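Local coordinates for probable tRNA pseudouridine synthase D (Methanosarcina mazei, PDB 1Z2Z), which probably converts uridine at position 13 of transfer RNAs into pseudouridine, as a member of the TruD family of pseudouridine synthases, at residues Met268-His271 with Gly272-Tyr276; Pro207-Pro210 with Glu211-Asn215; Ile356-Gly359 with Val360-Glu363; Met1-Glu5 with Ile6-Ile10; Asn327-Lys331 with Leu332-Phe336. One frame throughout, in Å; residues are numbered along the deposited sequence.

All five contacts are local, each between two directly adjoining segments. From the N terminus the chain first meets interaction 4, which starts the short helix 5-8. Interaction 2 follows, where the loop after helix 194-202 turns into helix 213-223. Interaction 1 lies within the long helix 263-287, interaction 5 ends helix 323-330, and interaction 3 closes helix 352-363. They come in series, so none nests in or crosses another. Interactions 1 and 4 touch, Tyr276 packing on Gln9 and Ile10. Val360 of interaction 3 rests on helix 263-287, which thus joins the region of interaction 3 to that of interaction 4. Interactions 2 and 5 lie on opposite sides of the chain's centre, about 47 Å between centres.

Interaction 1: Met268-His271 with Gly272-Tyr276; sequences MFVH and GYQSY
Ser275 holds OG beside its own backbone N and opposite its carbonyl carbon (chi1 -62°), which aims the hydroxyl back one turn at His271. In His271 the ring swings to the far side from the backbone N (chi1 176°), which leaves it near the same hydroxyl. Ser275 OG donates to His271 O at 2.9 Å. Ser275 N donates to this oxygen as well, also at 2.9 Å. The two donors reach the carbonyl from opposite faces of its plane, so the backbone N-H and the hydroxyl of one serine share one acceptor. The imidazole meets the hydroxyl obliquely, His271 CE1 lying 3.3 Å from Ser275 OG. This is the familiar helix pattern in which a serine bonds to the carbonyl four residues back, and it lies inside helix 263-287, the longest helix of the chain. The backbone ladder continues beside it. Gly272 N bonds to Met268 O at 2.7 Å, and Tyr273 N bonds to Phe269 O at 3.1 Å. The CG of Gln274 lies 3.3 Å from Val270 O, so the start of its chain runs alongside that carbonyl. Val270 and Gln274 both pack on Phe371. On another flank, Phe269 makes an edge-to-face ring contact with Tyr201, and Tyr273 rests on Lys187 and Val190 of helix 182-191.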
# COMPACT_ATOMS: atom_id res chain seq x y z
N MSE A 268 -7.50 -5.62 10.78
CA MSE A 268 -7.25 -5.24 9.38
C MSE A 268 -8.56 -5.17 8.60
O MSE A 268 -8.74 -4.29 7.75
CB MSE A 268 -6.32 -6.24 8.69
CG MSE A 268 -4.86 -6.17 9.13
SE MSE A 268 -3.67 -7.09 7.86
CE MSE A 268 -2.54 -5.59 7.32
N PHE A 269 -9.47 -6.08 8.88
CA PHE A 269 -10.74 -6.08 8.18
C PHE A 269 -11.41 -4.71 8.31
O PHE A 269 -11.62 -4.03 7.30
CB PHE A 269 -11.64 -7.16 8.74
CG PHE A 269 -10.99 -8.51 8.78
CD1 PHE A 269 -10.88 -9.20 9.98
CD2 PHE A 269 -10.49 -9.09 7.63
CE1 PHE A 269 -10.26 -10.45 10.03
CE2 PHE A 269 -9.88 -10.34 7.66
CZ PHE A 269 -9.78 -11.02 8.86
N VAL A 270 -11.73 -4.30 9.53
CA VAL A 270 -12.40 -3.01 9.75
C VAL A 270 -11.61 -1.87 9.11
O VAL A 270 -12.19 -0.97 8.50
CB VAL A 270 -12.65 -2.72 11.28
CG1 VAL A 270 -13.20 -1.31 11.46
CG2 VAL A 270 -13.65 -3.73 11.86
N HIS A 271 -10.28 -1.90 9.25
CA HIS A 271 -9.42 -0.87 8.68
C HIS A 271 -9.52 -0.89 7.15
O HIS A 271 -9.38 0.15 6.48
CB HIS A 271 -7.96 -1.09 9.12
CG HIS A 271 -6.99 -0.13 8.51
ND1 HIS A 271 -6.59 -0.20 7.19
CD2 HIS A 271 -6.31 0.91 9.05
CE1 HIS A 271 -5.71 0.75 6.95
NE2 HIS A 271 -5.52 1.44 8.06
N GLY A 272 -9.77 -2.07 6.61
CA GLY A 272 -9.92 -2.18 5.17
C GLY A 272 -11.17 -1.40 4.78
O GLY A 272 -11.08 -0.41 4.05
N TYR A 273 -12.32 -1.84 5.29
CA TYR A 273 -13.61 -1.21 5.01
C TYR A 273 -13.53 0.29 5.16
O TYR A 273 -14.29 1.03 4.53
CB TYR A 273 -14.70 -1.73 5.94
CG TYR A 273 -16.08 -1.18 5.63
CD1 TYR A 273 -16.61 -1.27 4.35
CD2 TYR A 273 -16.87 -0.61 6.63
CE1 TYR A 273 -17.90 -0.81 4.06
CE2 TYR A 273 -18.15 -0.14 6.36
CZ TYR A 273 -18.66 -0.24 5.07
OH TYR A 273 -19.94 0.22 4.80
N GLN A 274 -12.61 0.73 6.01
CA GLN A 274 -12.40 2.15 6.23
C GLN A 274 -11.64 2.73 5.06
O GLN A 274 -11.97 3.80 4.55
CB GLN A 274 -11.60 2.39 7.51
CG GLN A 274 -12.45 2.36 8.74
CD GLN A 274 -11.66 2.63 9.99
OE1 GLN A 274 -12.23 2.76 11.07
NE2 GLN A 274 -10.34 2.73 9.86
N SER A 275 -10.61 2.00 4.65
CA SER A 275 -9.81 2.44 3.52
C SER A 275 -10.72 2.50 2.30
O SER A 275 -10.59 3.38 1.46
CB SER A 275 -8.65 1.46 3.33
OG SER A 275 -7.83 1.47 4.48
N TYR A 276 -11.67 1.57 2.23
CA TYR A 276 -12.61 1.54 1.13
C TYR A 276 -13.38 2.85 1.07
O TYR A 276 -13.34 3.57 0.07
CB TYR A 276 -13.58 0.39 1.35
CG TYR A 276 -14.74 0.40 0.40
CD1 TYR A 276 -14.57 0.10 -0.95
CD2 TYR A 276 -16.03 0.66 0.86
CE1 TYR A 276 -15.67 0.07 -1.81
CE2 TYR A 276 -17.12 0.62 0.01
CZ TYR A 276 -16.94 0.32 -1.32
OH TYR A 276 -18.03 0.29 -2.15

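Interaction 2: Pro207-Pro210 with Glu211-Asn215; sequences PEEP and EETKN
Glu209 meets Thr213 first, and their side chains cross at about a right angle. Glu209 CB and the carboxylate oxygen Glu209 OE1 both lie 3.6 Å from Thr213 OG1. The carboxylate is held from outside: OE1 forms a salt bridge with Arg217 and OE2 accepts a hydrogen bond from Phe206 N. The backbone of Glu209 also has a neighbour, as Lys214 CE passes 3.6 Å from Glu209 O. That places a methylene of the lysine, not its amino group, beside the carbonyl.

Pro210 carries most of the contact. Its ring lies against Thr213, with Pro210 CG 3.2 Å from Thr213 OG1. The methyl joins in, Thr213 CG2 standing 3.6 Å from Pro210 CG. Thr213 keeps OG1 between its backbone N and carbonyl carbon (chi1 68°), and this turns the hydroxyl back toward the proline. From there OG1 makes a weak hydrogen bond of 3.3 Å to Pro210 O. The main bond to that oxygen is from Lys214 N, at 2.7 Å and 157° at the hydrogen. It ties the loop after helix 194-202 to helix 213-223.

Glu211 and Glu212 sit at this end of the helix, where their negative charge probably suits the helix dipole. Proline has no N-H to give, so the link rests on its carbonyl and its apolar ring.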
# COMPACT_ATOMS: atom_id res chain seq x y z
N PRO A 207 -9.70 -15.24 -8.67
CA PRO A 207 -9.03 -15.61 -9.92
C PRO A 207 -7.52 -15.51 -9.88
O PRO A 207 -6.85 -15.82 -10.87
CB PRO A 207 -9.65 -14.65 -10.93
CG PRO A 207 -9.87 -13.42 -10.12
CD PRO A 207 -10.46 -13.98 -8.84
N GLU A 208 -6.97 -15.08 -8.76
CA GLU A 208 -5.53 -14.94 -8.61
C GLU A 208 -4.92 -16.23 -8.06
O GLU A 208 -3.78 -16.57 -8.36
CB GLU A 208 -5.21 -13.80 -7.64
CG GLU A 208 -3.74 -13.46 -7.58
CD GLU A 208 -3.37 -12.43 -8.62
OE1 GLU A 208 -3.89 -12.54 -9.75
OE2 GLU A 208 -2.57 -11.52 -8.30
N GLU A 209 -5.69 -16.92 -7.23
CA GLU A 209 -5.24 -18.15 -6.60
C GLU A 209 -5.25 -19.31 -7.58
O GLU A 209 -5.94 -19.27 -8.59
CB GLU A 209 -6.14 -18.49 -5.42
CG GLU A 209 -6.37 -17.35 -4.44
CD GLU A 209 -7.36 -17.72 -3.36
OE1 GLU A 209 -7.08 -18.66 -2.59
OE2 GLU A 209 -8.43 -17.08 -3.30
N PRO A 210 -4.47 -20.37 -7.28
CA PRO A 210 -4.42 -21.55 -8.15
C PRO A 210 -5.77 -22.25 -8.15
O PRO A 210 -6.42 -22.33 -7.11
CB PRO A 210 -3.33 -22.40 -7.52
CG PRO A 210 -3.43 -22.04 -6.08
CD PRO A 210 -3.57 -20.55 -6.13
N GLU A 211 -6.19 -22.75 -9.31
CA GLU A 211 -7.48 -23.41 -9.44
C GLU A 211 -7.64 -24.55 -8.44
O GLU A 211 -8.73 -25.11 -8.30
CB GLU A 211 -7.68 -23.94 -10.86
CG GLU A 211 -6.77 -25.09 -11.25
CD GLU A 211 -7.53 -26.39 -11.50
OE1 GLU A 211 -6.88 -27.41 -11.84
OE2 GLU A 211 -8.77 -26.40 -11.36
N GLU A 212 -6.57 -24.89 -7.74
CA GLU A 212 -6.61 -25.96 -6.76
C GLU A 212 -7.14 -25.43 -5.43
O GLU A 212 -8.19 -25.88 -4.95
CB GLU A 212 -5.22 -26.58 -6.59
CG GLU A 212 -5.21 -28.10 -6.72
CD GLU A 212 -5.72 -28.60 -8.07
OE1 GLU A 212 -4.99 -28.47 -9.08
OE2 GLU A 212 -6.87 -29.11 -8.12
N THR A 213 -6.43 -24.48 -4.85
CA THR A 213 -6.86 -23.87 -3.59
C THR A 213 -8.13 -23.09 -3.91
O THR A 213 -9.04 -22.99 -3.09
CB THR A 213 -5.79 -22.90 -3.04
OG1 THR A 213 -5.70 -21.76 -3.90
CG2 THR A 213 -4.44 -23.59 -2.98
N LYS A 214 -8.19 -22.55 -5.12
CA LYS A 214 -9.36 -21.80 -5.57
C LYS A 214 -10.58 -22.72 -5.46
O LYS A 214 -11.69 -22.25 -5.22
CB LYS A 214 -9.19 -21.35 -7.02
CG LYS A 214 -10.33 -20.50 -7.57
CD LYS A 214 -10.44 -20.62 -9.10
CE LYS A 214 -9.16 -20.22 -9.81
NZ LYS A 214 -9.20 -20.63 -11.25
N ASN A 215 -10.38 -24.02 -5.63
CA ASN A 215 -11.48 -24.97 -5.55
C ASN A 215 -11.69 -25.51 -4.14
O ASN A 215 -12.68 -26.19 -3.85
CB ASN A 215 -11.27 -26.13 -6.53
CG ASN A 215 -11.83 -25.84 -7.92
OD1 ASN A 215 -11.40 -24.90 -8.59
ND2 ASN A 215 -12.82 -26.63 -8.34

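Interaction 3: Ile356-Gly359 with Val360-Glu363; sequences IENG and VLKE
Glu357 O is the centre of the contact, and Leu361 and Val360 both close on it. Leu361 N donates to it at 3.3 Å, in the carbonyl plane and nearly straight at 163°. Val360 N donates to the same oxygen at 3.1 Å but comes from above the plane, 65° out of it. The carbonyl thus serves one donor three residues on and one four residues on. The branch point of Leu361 is near the same oxygen, CG lying 3.1 Å from Glu357 O. Its chi1 of -43° sets CG beside the backbone N and so back toward the preceding turn. Next round the helix, Val360 CG2 sits 3.3 Å from Ile356 O. Asn358 O takes a weak bond from Lys362 N, and the lysine starts alongside it, CB at 3.1 Å from Asn358 O. Glu363 runs its CG past Gly359 O at 3.5 Å.

Outside this shell, Glu357 sends its carboxylate to Arg385 and Ala349 N, Glu363 reaches Arg284, and Asn358 ND2 bonds to Gly354 O. Leu361 packs on Phe348 in a loop. With an alanine here, the branch beside Glu357 O would be gone, and Phe348 would probably lose an apolar neighbour.

These are the last two turns of helix 352-363. Val360 meets Ile280 and Ile281 and Ile356 meets Arg284 and Arg285, so this end of the helix lies against helix 263-287.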
# COMPACT_ATOMS: atom_id res chain seq x y z
N ILE A 356 -19.54 16.29 0.84
CA ILE A 356 -19.02 15.12 0.14
C ILE A 356 -18.90 13.95 1.10
O ILE A 356 -19.36 12.84 0.81
CB ILE A 356 -17.63 15.40 -0.46
CG1 ILE A 356 -17.73 16.53 -1.48
CG2 ILE A 356 -17.08 14.12 -1.08
CD1 ILE A 356 -16.41 16.99 -2.05
N GLU A 357 -18.28 14.20 2.25
CA GLU A 357 -18.09 13.16 3.25
C GLU A 357 -19.42 12.57 3.67
O GLU A 357 -19.61 11.35 3.67
CB GLU A 357 -17.31 13.73 4.45
CG GLU A 357 -16.01 14.46 4.07
CD GLU A 357 -15.09 14.73 5.25
OE1 GLU A 357 -14.02 15.36 5.04
OE2 GLU A 357 -15.42 14.32 6.38
N ASN A 358 -20.37 13.43 4.02
CA ASN A 358 -21.69 12.95 4.43
C ASN A 358 -22.44 12.31 3.27
O ASN A 358 -23.34 11.50 3.47
CB ASN A 358 -22.49 14.10 5.05
CG ASN A 358 -21.98 14.49 6.44
OD1 ASN A 358 -22.18 13.76 7.41
ND2 ASN A 358 -21.30 15.63 6.53
N GLY A 359 -22.05 12.66 2.05
CA GLY A 359 -22.71 12.08 0.89
C GLY A 359 -22.20 10.69 0.54
O GLY A 359 -22.80 9.97 -0.26
N VAL A 360 -21.07 10.31 1.12
CA VAL A 360 -20.52 8.98 0.86
C VAL A 360 -21.04 8.03 1.92
O VAL A 360 -21.37 6.87 1.64
CB VAL A 360 -18.98 8.98 0.87
CG1 VAL A 360 -18.46 7.56 0.71
CG2 VAL A 360 -18.44 9.84 -0.26
N LEU A 361 -21.13 8.51 3.15
CA LEU A 361 -21.62 7.68 4.24
C LEU A 361 -23.10 7.45 4.04
O LEU A 361 -23.64 6.43 4.48
CB LEU A 361 -21.39 8.39 5.57
CG LEU A 361 -20.02 9.06 5.68
CD1 LEU A 361 -19.98 9.90 6.95
CD2 LEU A 361 -18.92 8.02 5.66
N LYS A 362 -23.76 8.40 3.38
CA LYS A 362 -25.20 8.31 3.14
C LYS A 362 -25.56 7.21 2.14
O LYS A 362 -26.25 6.25 2.50
CB LYS A 362 -25.73 9.66 2.64
CG LYS A 362 -27.25 9.79 2.68
CD LYS A 362 -27.68 11.17 2.22
CE LYS A 362 -29.19 11.34 2.27
NZ LYS A 362 -29.59 12.68 1.75
N GLU A 363 -25.11 7.35 0.90
CA GLU A 363 -25.40 6.35 -0.13
C GLU A 363 -24.91 4.97 0.28
O GLU A 363 -25.52 3.95 -0.05
CB GLU A 363 -24.77 6.74 -1.47
CG GLU A 363 -23.24 6.71 -1.50
CD GLU A 363 -22.67 6.87 -2.91
OE1 GLU A 363 -21.43 7.02 -3.05
OE2 GLU A 363 -23.46 6.83 -3.88

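Interaction 4: Met1-Glu5 with Ile6-Ile10; sequences MEVPE and IEKQI
The carbonyls of Pro4 and Glu5 accept the backbone hydrogen bonds that hold the turn to Lys8 and Gln9. Lys8 N donates to Pro4 O at 3.2 Å, in the carbonyl plane. Glu7 N adds a weak bond to the same oxygen. Gln9 N donates to Glu5 O at 2.9 Å.

Charge comes next. Glu5 and Lys8 form a long salt bridge, with Glu5 OE1 3.6 Å from Lys8 NZ. Glu5 bends at its second torsion (chi2 -65°), which folds its carboxylate over the lysine chain instead of extending it outward. Lys8 CD lies 3.2 Å from Glu5 OE1, so the chain as well as its tip borders the carboxylate. Glu7 faces another way, and its OE2 forms a salt bridge with Arg427.

Pro4 stands at the N-cap position of helix 5-8, a single short turn that begins the chain's fold. It is a partner in the side-chain packing as well.

Among these contacts, Glu7 and Pro4 meet at the ring, Glu7 OE2 lying 3.5 Å from Pro4 CG. Val3 crosses Glu7 at about a right angle, its CG1 3.7 Å from Glu7 OE2. Replacing Glu7 by an alanine would probably leave Arg427 without its salt-bridge mate here and take one neighbour from the Pro4 ring and the Val3 methyl. The same Val3 CG1 also meets the lysine, 3.9 Å from Lys8 CG. Further out, Val3 rests on Tyr15, Pro4 on Asn433 and Ile6 on Pro434.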
# COMPACT_ATOMS: atom_id res chain seq x y z
N MSE A 1 -14.03 8.46 -18.77
CA MSE A 1 -13.09 7.33 -19.08
C MSE A 1 -13.55 5.97 -18.58
O MSE A 1 -14.70 5.78 -18.18
CB MSE A 1 -11.69 7.62 -18.53
CG MSE A 1 -10.74 8.27 -19.53
SE MSE A 1 -8.90 8.41 -18.89
CE MSE A 1 -8.36 6.55 -19.12
N GLU A 2 -12.61 5.02 -18.60
CA GLU A 2 -12.85 3.64 -18.17
C GLU A 2 -11.86 3.16 -17.10
O GLU A 2 -10.64 3.30 -17.26
CB GLU A 2 -12.79 2.72 -19.40
CG GLU A 2 -13.96 2.87 -20.38
CD GLU A 2 -15.25 2.25 -19.87
OE1 GLU A 2 -15.65 2.55 -18.73
OE2 GLU A 2 -15.88 1.46 -20.63
N VAL A 3 -12.40 2.58 -16.03
CA VAL A 3 -11.60 2.05 -14.91
C VAL A 3 -11.97 0.60 -14.61
O VAL A 3 -13.15 0.24 -14.53
CB VAL A 3 -11.80 2.89 -13.62
CG1 VAL A 3 -11.19 2.17 -12.41
CG2 VAL A 3 -11.17 4.26 -13.78
N PRO A 4 -10.95 -0.26 -14.40
CA PRO A 4 -11.20 -1.67 -14.11
C PRO A 4 -12.09 -1.89 -12.92
O PRO A 4 -12.00 -1.19 -11.91
CB PRO A 4 -9.80 -2.24 -13.93
CG PRO A 4 -9.01 -1.08 -13.47
CD PRO A 4 -9.51 0.04 -14.32
N GLU A 5 -12.97 -2.87 -13.05
CA GLU A 5 -13.88 -3.24 -11.98
C GLU A 5 -13.09 -3.52 -10.71
O GLU A 5 -13.53 -3.18 -9.62
CB GLU A 5 -14.67 -4.48 -12.38
CG GLU A 5 -15.91 -4.17 -13.19
CD GLU A 5 -16.93 -3.40 -12.38
OE1 GLU A 5 -17.02 -2.16 -12.55
OE2 GLU A 5 -17.64 -4.03 -11.57
N ILE A 6 -11.93 -4.15 -10.87
CA ILE A 6 -11.10 -4.49 -9.73
C ILE A 6 -10.87 -3.30 -8.81
O ILE A 6 -10.98 -3.42 -7.59
CB ILE A 6 -9.75 -5.10 -10.18
CG1 ILE A 6 -10.01 -6.52 -10.68
CG2 ILE A 6 -8.76 -5.16 -9.04
CD1 ILE A 6 -10.91 -7.31 -9.74
N GLU A 7 -10.57 -2.16 -9.41
CA GLU A 7 -10.33 -0.94 -8.65
C GLU A 7 -11.64 -0.26 -8.19
O GLU A 7 -11.66 0.45 -7.18
CB GLU A 7 -9.46 0.03 -9.47
CG GLU A 7 -7.98 -0.35 -9.52
CD GLU A 7 -7.15 0.57 -10.42
OE1 GLU A 7 -5.90 0.51 -10.35
OE2 GLU A 7 -7.75 1.33 -11.20
N LYS A 8 -12.74 -0.47 -8.90
CA LYS A 8 -13.99 0.15 -8.48
C LYS A 8 -14.56 -0.61 -7.29
O LYS A 8 -15.32 -0.06 -6.50
CB LYS A 8 -15.00 0.16 -9.64
CG LYS A 8 -14.50 0.90 -10.88
CD LYS A 8 -15.29 0.53 -12.15
CE LYS A 8 -16.33 1.58 -12.51
NZ LYS A 8 -17.04 1.25 -13.78
N GLN A 9 -14.18 -1.88 -7.16
CA GLN A 9 -14.66 -2.73 -6.07
C GLN A 9 -13.99 -2.41 -4.74
O GLN A 9 -14.28 -3.04 -3.72
CB GLN A 9 -14.44 -4.19 -6.41
CG GLN A 9 -15.25 -4.66 -7.59
CD GLN A 9 -14.73 -5.98 -8.13
OE1 GLN A 9 -15.35 -6.59 -9.00
NE2 GLN A 9 -13.59 -6.42 -7.61
N ILE A 10 -13.08 -1.45 -4.78
CA ILE A 10 -12.38 -1.01 -3.58
C ILE A 10 -12.39 0.51 -3.48
O ILE A 10 -11.42 1.11 -3.04
CB ILE A 10 -10.93 -1.50 -3.54
CG1 ILE A 10 -10.18 -1.01 -4.78
CG2 ILE A 10 -10.89 -3.02 -3.42
CD1 ILE A 10 -8.74 -1.48 -4.83

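Interaction 5: Asn327-Lys331 with Leu332-Phe336; sequences NRLLK and LGRAF
Leu329 and Leu330, at the end of helix 323-330, meet the chain that turns back over them at Leu332 to Phe336, in a local contact at the surface. Leu329 O is gripped from both faces of its plane: Leu332 N bonds to it at 2.9 Å, and Arg334 N at 3.1 Å. Gly333 N bonds to Leu330 O at 2.9 Å. Gly333 has positive phi (60°), and its own carbonyl is held by Arg304.

Apolar groups fill in beneath. Leu329 CB lies 4.1 Å from Ala335 CB. Leu330 CD2 touches Phe336 CA at 3.6 Å. Two guanidinium groups are each met over one face by a leucine: Leu332 CD2 stands over that of Arg328, and Leu329 CG over that of Arg334, each off-centre, toward the rim. Arg328 bends at its second torsion (chi2 -88°), which brings its tip round to Leu332. The two groups approach with NH2 of Arg328 4.2 Å from NH2 of Arg334, a like-charge pair with planes 66° apart.

Phe336 then pairs its backbone with Cys302 in a two-stranded sheet. The turn is a Schellman motif, a common helix C-terminal stop, here leading from helix to strand.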
# COMPACT_ATOMS: atom_id res chain seq x y z
N ASN A 327 -4.38 27.70 3.47
CA ASN A 327 -3.84 27.46 2.13
C ASN A 327 -2.39 27.94 2.05
O ASN A 327 -1.57 27.31 1.38
CB ASN A 327 -4.69 28.19 1.08
CG ASN A 327 -4.35 27.76 -0.34
OD1 ASN A 327 -4.35 28.58 -1.26
ND2 ASN A 327 -4.09 26.47 -0.53
N ARG A 328 -2.08 29.03 2.74
CA ARG A 328 -0.73 29.58 2.73
C ARG A 328 0.28 28.60 3.34
O ARG A 328 1.46 28.60 2.97
CB ARG A 328 -0.71 30.91 3.48
CG ARG A 328 0.61 31.68 3.40
CD ARG A 328 1.59 31.27 4.50
NE ARG A 328 2.77 32.13 4.53
CZ ARG A 328 3.67 32.15 5.51
NH1 ARG A 328 4.70 32.98 5.44
NH2 ARG A 328 3.53 31.35 6.56
N LEU A 329 -0.18 27.76 4.27
CA LEU A 329 0.67 26.76 4.91
C LEU A 329 0.86 25.53 4.03
O LEU A 329 1.92 24.91 4.05
CB LEU A 329 0.07 26.35 6.27
CG LEU A 329 0.69 26.95 7.54
CD1 LEU A 329 0.91 28.44 7.38
CD2 LEU A 329 -0.22 26.66 8.73
N LEU A 330 -0.16 25.17 3.26
CA LEU A 330 -0.08 24.02 2.38
C LEU A 330 1.11 24.15 1.43
O LEU A 330 1.90 23.22 1.28
CB LEU A 330 -1.37 23.86 1.58
CG LEU A 330 -2.55 23.24 2.32
CD1 LEU A 330 -3.86 23.69 1.70
CD2 LEU A 330 -2.43 21.73 2.28
N LYS A 331 1.23 25.32 0.80
CA LYS A 331 2.31 25.58 -0.15
C LYS A 331 3.66 25.70 0.55
O LYS A 331 4.70 25.82 -0.09
CB LYS A 331 2.03 26.87 -0.93
CG LYS A 331 0.74 26.82 -1.74
CD LYS A 331 0.72 27.89 -2.83
CE LYS A 331 -0.57 27.81 -3.65
NZ LYS A 331 -0.57 28.76 -4.81
N LEU A 332 3.62 25.67 1.88
CA LEU A 332 4.84 25.77 2.68
C LEU A 332 5.13 24.40 3.31
O LEU A 332 6.08 24.24 4.08
CB LEU A 332 4.67 26.84 3.76
CG LEU A 332 5.83 27.82 3.98
CD1 LEU A 332 5.98 28.75 2.77
CD2 LEU A 332 5.56 28.63 5.23
N GLY A 333 4.30 23.41 2.97
CA GLY A 333 4.47 22.07 3.49
C GLY A 333 4.37 22.00 4.99
O GLY A 333 5.26 21.46 5.65
N ARG A 334 3.30 22.56 5.55
CA ARG A 334 3.12 22.53 7.00
C ARG A 334 1.70 22.10 7.36
O ARG A 334 1.35 22.05 8.54
CB ARG A 334 3.43 23.89 7.63
CG ARG A 334 3.92 23.73 9.07
CD ARG A 334 3.78 24.98 9.93
NE ARG A 334 4.34 26.18 9.31
CZ ARG A 334 4.32 27.37 9.89
NH1 ARG A 334 3.78 27.52 11.09
NH2 ARG A 334 4.81 28.42 9.25
N ALA A 335 0.90 21.81 6.35
CA ALA A 335 -0.48 21.36 6.53
C ALA A 335 -0.87 20.52 5.31
O ALA A 335 -0.24 20.60 4.25
CB ALA A 335 -1.41 22.56 6.66
N PHE A 336 -1.91 19.70 5.48
CA PHE A 336 -2.38 18.81 4.41
C PHE A 336 -3.89 18.61 4.56
O PHE A 336 -4.38 18.40 5.67
CB PHE A 336 -1.71 17.42 4.51
CG PHE A 336 -0.24 17.47 4.85
CD1 PHE A 336 0.18 17.65 6.17
CD2 PHE A 336 0.72 17.39 3.85
CE1 PHE A 336 1.54 17.77 6.47
CE2 PHE A 336 2.07 17.51 4.14
CZ PHE A 336 2.48 17.69 5.45